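Local coordinates for lipase aflb (Neosartorya fumigata, PDB 6IDY), which probably hydrolyses ester bonds of acylglycerols and related lipids, as a calcium-binding fungal lipase of the alpha/beta-hydrolase fold, at residues A134-A139 / V212-N217; S201-Q206 / L423-K428; G357-T360 / Y366-L369; L369-A374 / P401-D406. One frame throughout, in Å; residues are numbered along the deposited sequence.

Interaction 1: residues A134-A139 / V212-N217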
# COMPACT_ATOMS: atom_id res chain seq x y z
N ALA A 134 -21.50 -5.54 7.84
CA ALA A 134 -21.25 -4.81 9.07
C ALA A 134 -21.80 -3.39 8.92
O ALA A 134 -21.80 -2.85 7.81
CB ALA A 134 -19.75 -4.75 9.35
N ARG A 135 -22.27 -2.79 10.03
CA ARG A 135 -22.76 -1.41 9.99
C ARG A 135 -21.60 -0.45 9.78
O ARG A 135 -20.49 -0.69 10.27
CB ARG A 135 -23.56 -1.04 11.27
CG ARG A 135 -22.75 -0.99 12.57
CD ARG A 135 -23.48 -0.29 13.71
NE ARG A 135 -23.73 1.13 13.45
CZ ARG A 135 -22.87 2.12 13.73
NH1 ARG A 135 -21.70 1.85 14.28
NH2 ARG A 135 -23.19 3.38 13.46
N TYR A 136 -21.83 0.61 9.01
CA TYR A 136 -20.81 1.61 8.80
C TYR A 136 -20.83 2.56 9.99
O TYR A 136 -21.91 2.93 10.46
CB TYR A 136 -21.07 2.41 7.51
CG TYR A 136 -20.72 1.70 6.22
CD1 TYR A 136 -19.40 1.52 5.83
CD2 TYR A 136 -21.72 1.30 5.33
CE1 TYR A 136 -19.07 0.93 4.61
CE2 TYR A 136 -21.41 0.71 4.11
CZ TYR A 136 -20.08 0.52 3.76
OH TYR A 136 -19.78 -0.08 2.56
N SER A 137 -19.65 2.94 10.47
CA SER A 137 -19.56 3.91 11.57
C SER A 137 -19.28 5.28 10.97
O SER A 137 -19.57 6.30 11.61
CB SER A 137 -18.46 3.51 12.56
OG SER A 137 -17.17 3.59 11.99
N VAL A 138 -18.76 5.31 9.73
CA VAL A 138 -18.41 6.52 8.97
C VAL A 138 -19.61 6.94 8.11
O VAL A 138 -20.28 6.08 7.53
CB VAL A 138 -17.13 6.30 8.10
CG1 VAL A 138 -16.73 7.57 7.36
CG2 VAL A 138 -15.97 5.79 8.94
N ALA A 139 -19.87 8.26 8.00
CA ALA A 139 -20.95 8.81 7.18
C ALA A 139 -20.66 8.55 5.69
O ALA A 139 -19.50 8.50 5.29
CB ALA A 139 -21.08 10.31 7.44
N VAL A 212 -12.71 1.01 2.04
CA VAL A 212 -12.50 -0.01 1.01
C VAL A 212 -13.84 -0.67 0.68
O VAL A 212 -14.18 -0.78 -0.50
CB VAL A 212 -11.41 -1.06 1.38
CG1 VAL A 212 -11.27 -2.12 0.29
CG2 VAL A 212 -10.07 -0.40 1.64
N ALA A 213 -14.60 -1.11 1.71
CA ALA A 213 -15.92 -1.75 1.54
C ALA A 213 -16.86 -0.82 0.78
O ALA A 213 -17.49 -1.27 -0.19
CB ALA A 213 -16.52 -2.10 2.90
N TYR A 214 -16.92 0.47 1.17
CA TYR A 214 -17.77 1.41 0.45
C TYR A 214 -17.28 1.64 -0.97
O TYR A 214 -18.11 1.63 -1.88
CB TYR A 214 -17.98 2.74 1.21
CG TYR A 214 -19.00 3.63 0.54
CD1 TYR A 214 -20.36 3.45 0.76
CD2 TYR A 214 -18.61 4.63 -0.35
CE1 TYR A 214 -21.31 4.25 0.13
CE2 TYR A 214 -19.54 5.43 -0.99
CZ TYR A 214 -20.90 5.24 -0.75
OH TYR A 214 -21.82 6.03 -1.39
N ALA A 215 -15.96 1.83 -1.17
CA ALA A 215 -15.37 2.05 -2.51
C ALA A 215 -15.70 0.90 -3.44
O ALA A 215 -16.08 1.13 -4.58
CB ALA A 215 -13.86 2.25 -2.41
N ILE A 216 -15.61 -0.35 -2.94
CA ILE A 216 -15.96 -1.53 -3.73
C ILE A 216 -17.40 -1.46 -4.23
O ILE A 216 -17.63 -1.48 -5.44
CB ILE A 216 -15.64 -2.86 -2.99
CG1 ILE A 216 -14.11 -3.08 -2.84
CG2 ILE A 216 -16.29 -4.03 -3.73
CD1 ILE A 216 -13.71 -4.19 -1.80
N ASN A 217 -18.36 -1.34 -3.30
CA ASN A 217 -19.79 -1.28 -3.63
C ASN A 217 -20.18 -0.05 -4.42
O ASN A 217 -21.04 -0.14 -5.30
CB ASN A 217 -20.64 -1.45 -2.37
CG ASN A 217 -20.63 -2.87 -1.85
OD1 ASN A 217 -20.37 -3.83 -2.59
ND2 ASN A 217 -20.95 -3.03 -0.58
O HOH W 1 -21.91 -1.05 1.18

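Interaction 2: residues S201-Q206 / L423-K428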
# COMPACT_ATOMS: atom_id res chain seq x y z
N SER A 201 -4.25 6.29 6.43
CA SER A 201 -4.30 4.91 6.96
C SER A 201 -3.63 4.73 8.34
O SER A 201 -3.28 3.60 8.70
CB SER A 201 -3.72 3.92 5.95
OG SER A 201 -4.29 4.09 4.66
N LEU A 202 -3.45 5.81 9.12
CA LEU A 202 -2.82 5.73 10.45
C LEU A 202 -3.84 5.53 11.57
O LEU A 202 -3.46 5.07 12.64
CB LEU A 202 -1.89 6.91 10.74
CG LEU A 202 -0.59 6.94 9.93
CD1 LEU A 202 0.10 8.26 10.09
CD2 LEU A 202 0.36 5.79 10.34
N ASN A 203 -5.13 5.79 11.30
CA ASN A 203 -6.19 5.51 12.26
C ASN A 203 -6.48 4.01 12.25
O ASN A 203 -5.91 3.26 11.44
CB ASN A 203 -7.50 6.25 11.90
CG ASN A 203 -7.53 7.74 12.08
OD1 ASN A 203 -6.64 8.37 12.66
ND2 ASN A 203 -8.59 8.35 11.59
N ASP A 204 -7.38 3.58 13.13
CA ASP A 204 -7.87 2.22 13.31
C ASP A 204 -8.13 1.54 11.94
O ASP A 204 -8.90 2.06 11.13
CB ASP A 204 -9.16 2.30 14.14
CG ASP A 204 -9.80 0.99 14.56
OD1 ASP A 204 -9.34 -0.08 14.10
OD2 ASP A 204 -10.76 1.03 15.35
N VAL A 205 -7.45 0.40 11.69
CA VAL A 205 -7.58 -0.40 10.45
C VAL A 205 -9.05 -0.79 10.20
O VAL A 205 -9.48 -0.81 9.05
CB VAL A 205 -6.62 -1.63 10.43
CG1 VAL A 205 -6.77 -2.44 9.14
CG2 VAL A 205 -5.16 -1.21 10.60
N GLN A 206 -9.82 -1.03 11.29
CA GLN A 206 -11.26 -1.36 11.23
C GLN A 206 -12.06 -0.22 10.58
O GLN A 206 -13.02 -0.50 9.85
CB GLN A 206 -11.81 -1.70 12.62
CG GLN A 206 -11.08 -2.85 13.31
CD GLN A 206 -11.47 -3.03 14.75
OE1 GLN A 206 -12.11 -4.02 15.12
NE2 GLN A 206 -11.07 -2.10 15.61
N LEU A 423 5.01 10.91 12.30
CA LEU A 423 5.47 11.88 13.29
C LEU A 423 4.44 12.96 13.61
O LEU A 423 4.30 13.31 14.77
CB LEU A 423 6.83 12.49 12.89
CG LEU A 423 8.01 11.50 12.71
CD1 LEU A 423 9.32 12.24 12.50
CD2 LEU A 423 8.15 10.55 13.90
N ALA A 424 3.67 13.41 12.61
CA ALA A 424 2.63 14.43 12.81
C ALA A 424 1.34 13.87 13.41
O ALA A 424 0.50 14.65 13.87
CB ALA A 424 2.32 15.14 11.50
N TYR A 425 1.15 12.53 13.39
CA TYR A 425 -0.07 11.92 13.92
C TYR A 425 -0.22 12.17 15.41
O TYR A 425 0.67 11.84 16.19
CB TYR A 425 -0.13 10.41 13.61
CG TYR A 425 -1.47 9.79 13.96
CD1 TYR A 425 -1.74 9.35 15.25
CD2 TYR A 425 -2.46 9.64 12.99
CE1 TYR A 425 -2.98 8.78 15.58
CE2 TYR A 425 -3.69 9.05 13.30
CZ TYR A 425 -3.94 8.63 14.60
OH TYR A 425 -5.15 8.05 14.91
N LYS A 426 -1.35 12.77 15.78
CA LYS A 426 -1.69 13.11 17.16
C LYS A 426 -3.20 12.90 17.38
O LYS A 426 -3.98 13.23 16.48
CB LYS A 426 -1.29 14.57 17.49
CG LYS A 426 0.21 14.80 17.53
CD LYS A 426 0.61 16.26 17.64
CE LYS A 426 2.10 16.41 17.46
NZ LYS A 426 2.61 17.70 17.99
N PRO A 427 -3.64 12.37 18.54
CA PRO A 427 -2.83 11.91 19.68
C PRO A 427 -2.22 10.54 19.44
O PRO A 427 -2.83 9.70 18.78
CB PRO A 427 -3.83 11.95 20.84
CG PRO A 427 -5.17 11.69 20.22
CD PRO A 427 -5.09 12.16 18.78
N LYS A 428 -0.98 10.33 19.92
CA LYS A 428 -0.32 9.04 19.77
C LYS A 428 -0.85 8.05 20.80
O LYS A 428 -1.45 8.46 21.79
CB LYS A 428 1.21 9.17 19.78
CG LYS A 428 1.74 9.58 18.41
CD LYS A 428 3.24 9.61 18.31
CE LYS A 428 3.68 10.09 16.95
NZ LYS A 428 3.40 11.54 16.74

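Interaction 3: residues G357-T360 / Y366-L369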
# COMPACT_ATOMS: atom_id res chain seq x y z
N GLY A 357 15.78 -9.69 -7.17
CA GLY A 357 16.78 -8.92 -6.44
C GLY A 357 16.25 -8.17 -5.23
O GLY A 357 15.24 -8.57 -4.64
N VAL A 358 16.95 -7.09 -4.86
CA VAL A 358 16.63 -6.28 -3.68
C VAL A 358 15.43 -5.37 -3.95
O VAL A 358 15.58 -4.24 -4.44
CB VAL A 358 17.87 -5.53 -3.11
CG1 VAL A 358 17.52 -4.74 -1.85
CG2 VAL A 358 19.01 -6.50 -2.82
N TYR A 359 14.22 -5.88 -3.65
CA TYR A 359 12.98 -5.13 -3.78
C TYR A 359 12.41 -4.93 -2.41
O TYR A 359 12.04 -5.89 -1.73
CB TYR A 359 11.98 -5.80 -4.74
CG TYR A 359 12.45 -5.72 -6.17
CD1 TYR A 359 13.31 -6.68 -6.69
CD2 TYR A 359 12.09 -4.65 -6.98
CE1 TYR A 359 13.78 -6.59 -8.00
CE2 TYR A 359 12.56 -4.55 -8.30
CZ TYR A 359 13.39 -5.54 -8.80
OH TYR A 359 13.87 -5.47 -10.08
N THR A 360 12.36 -3.68 -1.99
CA THR A 360 11.88 -3.26 -0.68
C THR A 360 10.35 -3.45 -0.58
O THR A 360 9.71 -3.88 -1.54
CB THR A 360 12.26 -1.79 -0.47
OG1 THR A 360 11.73 -1.05 -1.57
CG2 THR A 360 13.77 -1.57 -0.38
N TYR A 366 7.19 -1.46 -8.10
CA TYR A 366 7.86 -1.28 -9.38
C TYR A 366 8.55 -2.56 -9.85
O TYR A 366 9.39 -2.51 -10.75
CB TYR A 366 8.80 -0.05 -9.39
CG TYR A 366 9.87 -0.01 -8.31
CD1 TYR A 366 10.95 -0.89 -8.34
CD2 TYR A 366 9.86 0.97 -7.33
CE1 TYR A 366 11.96 -0.84 -7.38
CE2 TYR A 366 10.87 1.04 -6.36
CZ TYR A 366 11.92 0.14 -6.40
OH TYR A 366 12.90 0.19 -5.44
N ASN A 367 8.21 -3.72 -9.25
CA ASN A 367 8.81 -5.00 -9.63
C ASN A 367 8.19 -5.55 -10.94
O ASN A 367 6.97 -5.59 -11.06
CB ASN A 367 8.72 -6.01 -8.49
CG ASN A 367 9.38 -7.32 -8.83
OD1 ASN A 367 8.76 -8.20 -9.42
ND2 ASN A 367 10.65 -7.46 -8.51
N PRO A 368 9.02 -6.00 -11.92
CA PRO A 368 8.45 -6.49 -13.20
C PRO A 368 7.58 -7.73 -13.08
O PRO A 368 6.60 -7.84 -13.82
CB PRO A 368 9.67 -6.72 -14.08
CG PRO A 368 10.81 -6.82 -13.15
CD PRO A 368 10.50 -6.00 -11.96
N LEU A 369 7.92 -8.65 -12.16
CA LEU A 369 7.13 -9.86 -11.91
C LEU A 369 5.78 -9.48 -11.27
O LEU A 369 4.75 -10.01 -11.69
CB LEU A 369 7.90 -10.88 -11.05
CG LEU A 369 7.15 -12.17 -10.65
CD1 LEU A 369 6.91 -13.09 -11.86
CD2 LEU A 369 7.87 -12.90 -9.53
O HOH W 2 13.79 -1.98 -4.04

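Interaction 4: residues L369-A374 / P401-D406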
# COMPACT_ATOMS: atom_id res chain seq x y z
N LEU A 369 7.92 -8.65 -12.16
CA LEU A 369 7.13 -9.86 -11.91
C LEU A 369 5.78 -9.48 -11.27
O LEU A 369 4.75 -10.01 -11.69
CB LEU A 369 7.90 -10.88 -11.05
CG LEU A 369 7.15 -12.17 -10.65
CD1 LEU A 369 6.91 -13.09 -11.86
CD2 LEU A 369 7.87 -12.90 -9.53
N ALA A 370 5.79 -8.50 -10.32
CA ALA A 370 4.56 -8.01 -9.68
C ALA A 370 3.57 -7.50 -10.74
O ALA A 370 2.39 -7.87 -10.70
CB ALA A 370 4.89 -6.90 -8.69
N TRP A 371 4.07 -6.72 -11.71
CA TRP A 371 3.30 -6.17 -12.84
C TRP A 371 2.79 -7.25 -13.78
O TRP A 371 1.61 -7.23 -14.13
CB TRP A 371 4.14 -5.15 -13.60
CG TRP A 371 4.09 -3.80 -12.97
CD1 TRP A 371 4.67 -3.42 -11.79
CD2 TRP A 371 3.36 -2.66 -13.44
NE1 TRP A 371 4.36 -2.11 -11.50
CE2 TRP A 371 3.57 -1.61 -12.51
CE3 TRP A 371 2.56 -2.41 -14.57
CZ2 TRP A 371 2.99 -0.35 -12.67
CZ3 TRP A 371 2.01 -1.15 -14.74
CH2 TRP A 371 2.21 -0.14 -13.79
N ALA A 372 3.66 -8.20 -14.16
CA ALA A 372 3.31 -9.31 -15.05
C ALA A 372 2.23 -10.19 -14.41
O ALA A 372 1.31 -10.63 -15.10
CB ALA A 372 4.54 -10.13 -15.39
N LEU A 373 2.30 -10.37 -13.07
CA LEU A 373 1.29 -11.14 -12.34
C LEU A 373 -0.02 -10.39 -12.24
O LEU A 373 -1.08 -11.01 -12.35
CB LEU A 373 1.80 -11.54 -10.94
CG LEU A 373 2.83 -12.66 -10.90
CD1 LEU A 373 3.61 -12.62 -9.63
CD2 LEU A 373 2.19 -14.04 -11.14
N ALA A 374 0.04 -9.05 -12.06
CA ALA A 374 -1.15 -8.20 -11.99
C ALA A 374 -1.92 -8.27 -13.32
O ALA A 374 -3.13 -8.45 -13.32
CB ALA A 374 -0.76 -6.77 -11.66
N PRO A 401 8.08 -2.71 -18.37
CA PRO A 401 8.32 -1.75 -19.47
C PRO A 401 7.58 -0.42 -19.30
O PRO A 401 8.01 0.60 -19.83
CB PRO A 401 7.84 -2.49 -20.72
CG PRO A 401 7.75 -3.92 -20.34
CD PRO A 401 7.50 -3.98 -18.87
N GLN A 402 6.48 -0.43 -18.53
CA GLN A 402 5.61 0.73 -18.28
C GLN A 402 6.22 1.77 -17.33
O GLN A 402 5.76 2.91 -17.30
CB GLN A 402 4.23 0.27 -17.77
CG GLN A 402 3.44 -0.57 -18.78
CD GLN A 402 3.83 -2.03 -18.79
OE1 GLN A 402 4.28 -2.59 -17.78
NE2 GLN A 402 3.67 -2.68 -19.93
N LEU A 403 7.23 1.38 -16.54
CA LEU A 403 7.86 2.30 -15.58
C LEU A 403 9.31 2.61 -15.93
O LEU A 403 9.98 1.83 -16.61
CB LEU A 403 7.74 1.78 -14.13
CG LEU A 403 6.33 1.51 -13.56
CD1 LEU A 403 6.42 0.99 -12.15
CD2 LEU A 403 5.45 2.76 -13.58
N GLY A 404 9.79 3.75 -15.44
CA GLY A 404 11.16 4.20 -15.64
C GLY A 404 11.85 4.56 -14.34
O GLY A 404 11.32 4.31 -13.26
N LEU A 405 13.04 5.18 -14.46
CA LEU A 405 13.86 5.63 -13.34
C LEU A 405 13.10 6.49 -12.31
O LEU A 405 13.15 6.18 -11.12
CB LEU A 405 15.12 6.36 -13.86
CG LEU A 405 16.07 6.99 -12.83
CD1 LEU A 405 16.69 5.94 -11.91
CD2 LEU A 405 17.15 7.82 -13.51
N ASP A 406 12.40 7.55 -12.77
CA ASP A 406 11.63 8.47 -11.91
C ASP A 406 10.54 7.77 -11.10
O ASP A 406 10.25 8.18 -9.98
CB ASP A 406 11.03 9.63 -12.73
CG ASP A 406 12.06 10.63 -13.27
OD1 ASP A 406 13.27 10.45 -12.99
OD2 ASP A 406 11.65 11.58 -13.97

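Interaction 1: residues A134-A139 / V212-N217
A buried, mostly apolar contact of a loop tyrosine with a helix joins Tyr136, in the loop that leads into helix 140-145, to Ala213, Tyr214 and Asn217 on one side of helix 205-223. Tyr136 carries the whole of the loop's share: its CB points toward the helix, and with CG anti to the carbonyl carbon (chi1 -76°) the ring projects until its hydroxyl meets the helix backbone. Tyr136 OH lies 3.5 Å from Ala213 C and 3.2 Å from Tyr214 N, but the angle at that nitrogen is too poor for a hydrogen bond. The rest is apolar. Tyr136 CE1 is 4.3 Å from Ala213 CB, and Tyr136 CZ is 4.0 Å from Tyr214 CB. The two tyrosine side chains cross at about a right angle, the Tyr136 hydroxyl sitting at the edge of the Tyr214 ring, near its plane. What satisfies that hydroxyl is a water in the plane of the Tyr136 ring, 2.7 Å from Tyr136 OH. The same water accepts from Asn217 ND2 at 2.8 Å, bridging loop and helix one turn further along. Asn217 is itself fixed through Lys129 and Ser248, while Tyr214 OH turns to Glu140 at the start of helix 140-145. Trp246 and Tyr126 bring their rings against Tyr136, completing an aromatic cluster around it. Val212 and Ala213 also pack on helix 235-245, so helix 205-223 is packed both by the loop and by helix 235-245. Helices flanking a mainly parallel sheet are characteristic of the alpha/beta-hydrolase fold, and helix 205-223, between strands 190-195 and 227-232, is one of them.

Interaction 2: residues S201-Q206 / L423-K428
Leu202 and Asn203 meet Tyr425 where the loop before helix 205-223 passes the end of helix 414-424, two elements of an alpha/beta-hydrolase joined here by a single aromatic ring. Tyr425, just past the end of helix 414-424, holds CG opposite its backbone N (chi1 -171°), which sends the ring out toward the other loop. Leu202 runs past it in the opposite direction, with Leu202 CB 3.6 Å from Tyr425 CD2 and Leu202 CD1 4.1 Å from Tyr425 CB. The Asn203 amide approaches the hydroxyl end of the ring at its edge, the two planes 75° apart. Thr282 and Pro283 also pack on Tyr425. Next along the chain, Asp204 is the N-cap of helix 205-223: Asp204 OD1 accepts from Gln206 N at 3.0 Å, met from above the carboxylate plane, and by its syn lone pair from Gln206 NE2 at 3.1 Å. Gln206 NE2 thus reaches the N-cap carboxylate, and Ala434 O is a further partner of it. Beyond Tyr425 the peptide before Pro427 is cis, and Lys428 NZ donates to both Leu423 O and Tyr425 O, 2.8 Å from each.

Interaction 3: residues G357-T360 / Y366-L369
Asn367 lays its amide nitrogen over one face of the Tyr359 ring: Asn367 ND2 stands 3.1 Å above the plane, over the ring centre, and 3.3 Å from Tyr359 CE1. Ring and amide planes are 82° apart, so the NH2 group meets the ring end-on instead of lying flat. Opposition of CG to the backbone N (chi1 -178°) extends Asn367 to that place. Tyr366 adds apolar contact, with Tyr366 CE1 3.8 Å from Tyr359 CD2, and Pro368 CD packs 3.9 Å from Tyr359 OH. A water ties the backbone in: it donates to Val358 O and to Tyr366 OH, 2.7 Å from that hydroxyl oxygen, and accepts from Thr360 N. Further out, Ala355 O accepts from Asn367 ND2, Val398 O is the partner of Tyr359 OH, and Glu412 holds both Tyr366 OH and Thr360 OG1. Asn367 is also the N-cap of helix 368-379, its OD1 taking a weak bond from Leu369 N and a hydrogen bond from Ala370 N. One amide therefore serves two ends, the oxygen capping the helix and the nitrogen bonded to a carbonyl while set against an aromatic face, consistent with an additional N-H to pi attraction in this buried setting.

Interaction 4: residues L369-A374 / P401-D406
Gln402 is the first residue of 401-406 to engage Trp371 of helix 368-379. Its chain bends at chi2 (83°), bringing the amide back beside the six-membered part of the indole, so that Gln402 OE1 lies 3.6 Å from Trp371 CE3 and Gln402 CB lies 4.0 Å from Trp371 CZ3. The two flat groups are only 15° from parallel, yet the oxygen approaches obliquely. Leu403 follows and comes to the same side of the indole, further along: Leu403 CD1 is 3.7 Å from Trp371 CZ2 and 3.8 Å from Trp371 NE1, while Leu403 CG stays 3.9 Å from Trp371 CZ2. Leucine and indole cross at about a right angle. The indole N-H itself is spent on Leu365 O, which helps to fix the rotation of the ring, and Phe181 stacks on the same tryptophan. In the alpha/beta-hydrolase architecture helix 368-379 is one of those flanking the central sheet: its Ala370 and Leu373 pack on Ile313 of strand 310-314, and its Ala377 contributes to the calcium site completed by Asp255, His380 and Gly382. The CB of Trp371 points toward 401-406. After Leu403 the chain moves away from Trp371. Gly404 is the N-cap residue of helix 405-412, with its backbone N bonded to Asp407 OD2. In the first turn that follows, Asp406 OD1 makes a salt bridge to Arg55 NH2.

Interactions 1 and 2 share helix 205-223, with centres 19 Å apart and nearest atoms about 6 Å apart; interactions 3 and 4 share helix 368-379 and Leu369, with centres 9 Å apart, and touch through Tyr366 CB and Leu403 CD1 at 3.8 Å. The two pairs lie on opposite sides of the chain's centre, their centres 29 to 33 Å apart. Along the chain, interaction 1 closes before interactions 3 and 4 open, whereas interaction 2 crosses interaction 1 and spans both later ones: its second segment starts at the end of helix 414-424, which follows helix 405-412. Residues 401-406 and 423-428, close in sequence, thus make contacts on opposite sides of the chain's centre.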